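Local coordinates for protein L-isoleucine-4-hydroxylase (PDB 6LNH) that hydroxylates free L-isoleucine at carbon 4, using ferrous iron, 2-oxoglutarate and dioxygen, and also oxidises several other aliphatic and sulfur-containing amino acids, at residues K143-Y154 against F237-K248. Numbering follows the deposited sequence.
Sequences KDLIIGLHQVRY and FRDILLVTFSYK
Two neighbouring antiparallel strands of the major sheet of the double-stranded beta-helix (cupin) core, 145-154 and 237-247, pair from Leu145 with Tyr247 to Tyr154 with Arg238, hydrogen-bonded and non-hydrogen-bonded pairs taking turns. In the middle, His150 N reaches Leu242 O and Leu242 N reaches His150 O, both at 2.8 Å. Near one end Arg153 and Asp239 point the same way, and the guanidinium grips the carboxylate side-on, the two planes only 11° apart. Arg153 NH2 lies 2.9 Å from Asp239 OD2 on its syn lone pair, while NE bonds OD1. With CG of Arg153 anti to the backbone N (chi1 170°) and the chain bent at chi3, the guanidinium also lies flat over the Phe237 ring, CZ 3.8 Å from the ring centroid, and Tyr57 adds a second cation-pi contact. The salt bridge thus holds the edge of the group while stacking restrains its tilt.

In this 2-oxoglutarate dioxygenase fold the sheet face bearing His150, Leu242 and Thr244 looks toward the metal site: the Leu242 side chain is about 6 Å from the bound iron, which His170, Asp172 and His223 ligate. On that face one water joins His150 NE2, at 2.5 Å, to Thr244 OG1, at 2.7 Å, and the imidazole stacks on Tyr72. Gly148, opposite Thr244, leaves room for this hydroxyl. On the opposite face, which further along carries Arg153 and Asp239, the apolar side chains of Ile147, Val243 and Phe245 pack against helix 120-134; there Ile147 lies alongside Phe245, its CG1 3.6 Å from ring atom CE2. At the far end Lys143 crosses Tyr247 at about a right angle in a CH-pi contact, CE lying over the ring face 3.6 Å from the Tyr247 centroid, and the Tyr247 hydroxyl bonds Asp140 N.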
loop_
_atom_site.group_PDB
_atom_site.type_symbol
_atom_site.label_atom_id
_atom_site.label_comp_id
_atom_site.label_asym_id
_atom_site.label_seq_id
_atom_site.Cartn_x
_atom_site.Cartn_y
_atom_site.Cartn_z
ATOM N N LYS C 143 36.547 -15.987 22.559
ATOM C CA LYS C 143 37.097 -16.178 21.223
ATOM C C LYS C 143 37.181 -14.861 20.462
ATOM O O LYS C 143 36.517 -13.883 20.804
ATOM C CB LYS C 143 36.264 -17.198 20.441
ATOM C CG LYS C 143 36.603 -18.629 20.828
ATOM C CD LYS C 143 35.462 -19.586 20.564
ATOM C CE LYS C 143 35.345 -19.878 19.084
ATOM N NZ LYS C 143 36.438 -20.760 18.589
ATOM N N ASP C 144 38.077 -14.832 19.476
ATOM C CA ASP C 144 38.248 -13.689 18.582
ATOM C C ASP C 144 37.043 -13.551 17.650
ATOM O O ASP C 144 36.668 -14.509 16.966
ATOM C CB ASP C 144 39.545 -13.847 17.793
ATOM C CG ASP C 144 40.771 -13.803 18.688
ATOM O OD1 ASP C 144 40.766 -13.010 19.655
ATOM O OD2 ASP C 144 41.726 -14.573 18.449
ATOM N N LEU C 145 36.430 -12.367 17.625
ATOM C CA LEU C 145 35.193 -12.139 16.884
ATOM C C LEU C 145 35.391 -11.431 15.548
ATOM O O LEU C 145 36.191 -10.499 15.432
ATOM C CB LEU C 145 34.211 -11.322 17.718
ATOM C CG LEU C 145 33.326 -12.122 18.662
ATOM C CD1 LEU C 145 34.023 -12.388 19.982
ATOM C CD2 LEU C 145 32.020 -11.388 18.857
ATOM N N ILE C 146 34.655 -11.899 14.541
ATOM C CA ILE C 146 34.485 -11.212 13.264
ATOM C C ILE C 146 33.123 -10.526 13.270
ATOM O O ILE C 146 32.091 -11.186 13.444
ATOM C CB ILE C 146 34.605 -12.188 12.083
ATOM C CG1 ILE C 146 35.989 -12.835 12.059
ATOM C CG2 ILE C 146 34.305 -11.476 10.775
ATOM C CD1 ILE C 146 37.130 -11.834 11.987
ATOM N N ILE C 147 33.107 -9.207 13.095
ATOM C CA ILE C 147 31.870 -8.441 12.961
ATOM C C ILE C 147 31.709 -8.119 11.479
ATOM O O ILE C 147 32.366 -7.215 10.954
ATOM C CB ILE C 147 31.879 -7.176 13.824
ATOM C CG1 ILE C 147 31.961 -7.545 15.304
ATOM C CG2 ILE C 147 30.628 -6.344 13.558
ATOM C CD1 ILE C 147 32.081 -6.350 16.223
ATOM N N GLY C 148 30.830 -8.852 10.799
ATOM C CA GLY C 148 30.650 -8.686 9.367
ATOM C C GLY C 148 29.551 -7.694 9.020
ATOM O O GLY C 148 28.515 -7.636 9.678
ATOM N N LEU C 149 29.798 -6.913 7.972
ATOM C CA LEU C 149 28.851 -5.923 7.474
ATOM C C LEU C 149 28.550 -6.240 6.018
ATOM O O LEU C 149 29.457 -6.238 5.179
ATOM C CB LEU C 149 29.405 -4.505 7.614
ATOM C CG LEU C 149 29.196 -3.810 8.962
ATOM C CD1 LEU C 149 30.163 -4.353 10.004
ATOM C CD2 LEU C 149 29.349 -2.306 8.812
ATOM N N HIS C 150 27.281 -6.501 5.717
ATOM C CA HIS C 150 26.848 -6.820 4.363
ATOM C C HIS C 150 25.891 -5.745 3.877
ATOM O O HIS C 150 24.804 -5.573 4.438
ATOM C CB HIS C 150 26.182 -8.193 4.304
ATOM C CG HIS C 150 27.111 -9.331 4.591
ATOM N ND1 HIS C 150 27.823 -9.978 3.603
ATOM C CD2 HIS C 150 27.439 -9.942 5.752
ATOM C CE1 HIS C 150 28.546 -10.942 4.145
ATOM N NE2 HIS C 150 28.334 -10.939 5.448
ATOM N N GLN C 151 26.302 -5.027 2.840
ATOM C CA GLN C 151 25.485 -4.017 2.182
ATOM C C GLN C 151 24.889 -4.673 0.942
ATOM O O GLN C 151 25.610 -4.955 -0.018
ATOM C CB GLN C 151 26.355 -2.814 1.824
ATOM C CG GLN C 151 25.645 -1.508 1.558
ATOM C CD GLN C 151 26.635 -0.410 1.212
ATOM O OE1 GLN C 151 27.828 -0.671 1.052
ATOM N NE2 GLN C 151 26.146 0.815 1.083
ATOM N N VAL C 152 23.577 -4.906 0.952
ATOM C CA VAL C 152 22.911 -5.656 -0.107
ATOM C C VAL C 152 21.764 -4.833 -0.666
ATOM O O VAL C 152 20.949 -4.292 0.088
ATOM C CB VAL C 152 22.385 -7.015 0.389
ATOM C CG1 VAL C 152 21.865 -7.843 -0.786
ATOM C CG2 VAL C 152 23.473 -7.774 1.137
ATOM N N ARG C 153 21.707 -4.736 -1.987
ATOM C CA ARG C 153 20.568 -4.169 -2.696
ATOM C C ARG C 153 19.948 -5.283 -3.531
ATOM O O ARG C 153 20.568 -5.772 -4.481
ATOM C CB ARG C 153 20.999 -2.999 -3.575
ATOM C CG ARG C 153 19.948 -2.490 -4.528
ATOM C CD ARG C 153 20.399 -1.136 -5.031
ATOM N NE ARG C 153 19.793 -0.035 -4.282
ATOM C CZ ARG C 153 19.342 1.085 -4.836
ATOM N NH1 ARG C 153 19.466 1.274 -6.141
ATOM N NH2 ARG C 153 18.802 2.032 -4.082
ATOM N N TYR C 154 18.729 -5.680 -3.189
ATOM C CA TYR C 154 18.000 -6.626 -4.021
ATOM C C TYR C 154 17.311 -5.865 -5.142
ATOM O O TYR C 154 16.714 -4.808 -4.913
ATOM C CB TYR C 154 16.979 -7.406 -3.192
ATOM C CG TYR C 154 17.622 -8.270 -2.134
ATOM C CD1 TYR C 154 17.893 -7.758 -0.874
ATOM C CD2 TYR C 154 17.981 -9.587 -2.400
ATOM C CE1 TYR C 154 18.488 -8.534 0.098
ATOM C CE2 TYR C 154 18.576 -10.374 -1.431
ATOM C CZ TYR C 154 18.830 -9.841 -0.188
ATOM O OH TYR C 154 19.423 -10.624 0.774
ATOM N N PHE C 237 13.694 -1.976 -5.659
ATOM C CA PHE C 237 14.875 -2.181 -4.837
ATOM C C PHE C 237 14.472 -2.532 -3.416
ATOM O O PHE C 237 13.426 -2.103 -2.921
ATOM C CB PHE C 237 15.772 -0.935 -4.810
ATOM C CG PHE C 237 16.365 -0.591 -6.142
ATOM C CD1 PHE C 237 16.927 -1.574 -6.939
ATOM C CD2 PHE C 237 16.347 0.715 -6.605
ATOM C CE1 PHE C 237 17.470 -1.261 -8.176
ATOM C CE2 PHE C 237 16.888 1.037 -7.840
ATOM C CZ PHE C 237 17.451 0.046 -8.628
ATOM N N ARG C 238 15.330 -3.309 -2.764
ATOM C CA ARG C 238 15.279 -3.514 -1.323
ATOM C C ARG C 238 16.706 -3.391 -0.817
ATOM O O ARG C 238 17.541 -4.267 -1.074
ATOM C CB ARG C 238 14.677 -4.870 -0.956
ATOM C CG ARG C 238 14.442 -5.042 0.536
ATOM C CD ARG C 238 13.616 -6.279 0.833
ATOM N NE ARG C 238 13.383 -6.436 2.265
ATOM C CZ ARG C 238 14.038 -7.297 3.034
ATOM N NH1 ARG C 238 14.964 -8.087 2.507
ATOM N NH2 ARG C 238 13.766 -7.372 4.330
ATOM N N ASP C 239 16.985 -2.304 -0.106
ATOM C CA ASP C 239 18.326 -1.998 0.370
ATOM C C ASP C 239 18.436 -2.487 1.806
ATOM O O ASP C 239 17.645 -2.087 2.666
ATOM C CB ASP C 239 18.609 -0.499 0.275
ATOM C CG ASP C 239 18.621 -0.002 -1.159
ATOM O OD1 ASP C 239 18.915 -0.812 -2.063
ATOM O OD2 ASP C 239 18.340 1.193 -1.383
ATOM N N ILE C 240 19.418 -3.341 2.058
ATOM C CA ILE C 240 19.552 -4.008 3.341
ATOM C C ILE C 240 20.961 -3.802 3.877
ATOM O O ILE C 240 21.919 -3.634 3.115
ATOM C CB ILE C 240 19.214 -5.515 3.161
ATOM C CG1 ILE C 240 17.698 -5.733 3.165
ATOM C CG2 ILE C 240 19.971 -6.420 4.129
ATOM C CD1 ILE C 240 17.010 -5.199 4.382
ATOM N N LEU C 241 21.084 -3.826 5.204
ATOM C CA LEU C 241 22.374 -3.886 5.877
ATOM C C LEU C 241 22.343 -5.040 6.865
ATOM O O LEU C 241 21.480 -5.077 7.749
ATOM C CB LEU C 241 22.695 -2.575 6.600
ATOM C CG LEU C 241 24.017 -2.601 7.372
ATOM C CD1 LEU C 241 25.204 -2.640 6.416
ATOM C CD2 LEU C 241 24.121 -1.419 8.324
ATOM N N LEU C 242 23.284 -5.968 6.728
ATOM C CA LEU C 242 23.442 -7.070 7.668
ATOM C C LEU C 242 24.678 -6.834 8.525
ATOM O O LEU C 242 25.747 -6.502 8.002
ATOM C CB LEU C 242 23.563 -8.411 6.941
ATOM C CG LEU C 242 22.377 -8.959 6.147
ATOM C CD1 LEU C 242 22.840 -10.094 5.245
ATOM C CD2 LEU C 242 21.284 -9.441 7.085
ATOM N N VAL C 243 24.530 -7.006 9.835
ATOM C CA VAL C 243 25.646 -6.955 10.773
ATOM C C VAL C 243 25.679 -8.298 11.491
ATOM O O VAL C 243 24.793 -8.598 12.302
ATOM C CB VAL C 243 25.526 -5.789 11.763
ATOM C CG1 VAL C 243 26.778 -5.704 12.622
ATOM C CG2 VAL C 243 25.305 -4.480 11.017
ATOM N N THR C 244 26.695 -9.103 11.194
ATOM C CA THR C 244 26.812 -10.464 11.697
ATOM C C THR C 244 27.972 -10.588 12.676
ATOM O O THR C 244 28.979 -9.881 12.569
ATOM C CB THR C 244 27.003 -11.455 10.547
ATOM O OG1 THR C 244 28.331 -11.331 10.025
ATOM C CG2 THR C 244 26.000 -11.178 9.436
ATOM N N PHE C 245 27.810 -11.488 13.645
ATOM C CA PHE C 245 28.830 -11.774 14.648
ATOM C C PHE C 245 29.177 -13.256 14.600
ATOM O O PHE C 245 28.316 -14.107 14.854
ATOM C CB PHE C 245 28.346 -11.355 16.039
ATOM C CG PHE C 245 28.045 -9.886 16.148
ATOM C CD1 PHE C 245 26.888 -9.354 15.596
ATOM C CD2 PHE C 245 28.933 -9.031 16.777
ATOM C CE1 PHE C 245 26.619 -8.004 15.678
ATOM C CE2 PHE C 245 28.666 -7.679 16.864
ATOM C CZ PHE C 245 27.508 -7.166 16.314
ATOM N N SER C 246 30.436 -13.561 14.273
ATOM C CA SER C 246 30.930 -14.931 14.230
ATOM C C SER C 246 32.381 -14.970 14.702
ATOM O O SER C 246 33.027 -13.937 14.887
ATOM C CB SER C 246 30.787 -15.537 12.828
ATOM O OG SER C 246 31.550 -14.817 11.878
ATOM N N TYR C 247 32.881 -16.188 14.910
ATOM C CA TYR C 247 34.214 -16.417 15.458
ATOM C C TYR C 247 35.282 -16.392 14.375
ATOM O O TYR C 247 35.055 -16.841 13.248
ATOM C CB TYR C 247 34.269 -17.760 16.185
ATOM C CG TYR C 247 33.271 -17.861 17.302
ATOM C CD1 TYR C 247 33.208 -16.881 18.280
ATOM C CD2 TYR C 247 32.389 -18.931 17.384
ATOM C CE1 TYR C 247 32.299 -16.961 19.310
ATOM C CE2 TYR C 247 31.474 -19.020 18.414
ATOM C CZ TYR C 247 31.434 -18.030 19.373
ATOM O OH TYR C 247 30.527 -18.109 20.403
ATOM N N LYS C 248 36.453 -15.852 14.730
ATOM C CA LYS C 248 37.561 -15.755 13.781
ATOM C C LYS C 248 38.162 -17.119 13.451
ATOM O O LYS C 248 38.567 -17.363 12.308
ATOM C CB LYS C 248 38.648 -14.841 14.337
ATOM C CG LYS C 248 39.709 -14.464 13.324
ATOM C CD LYS C 248 40.496 -13.255 13.786
ATOM C CE LYS C 248 41.400 -12.745 12.679
ATOM N NZ LYS C 248 42.530 -13.680 12.431
HETATM O O HOH W 1 28.956 -12.172 7.515
#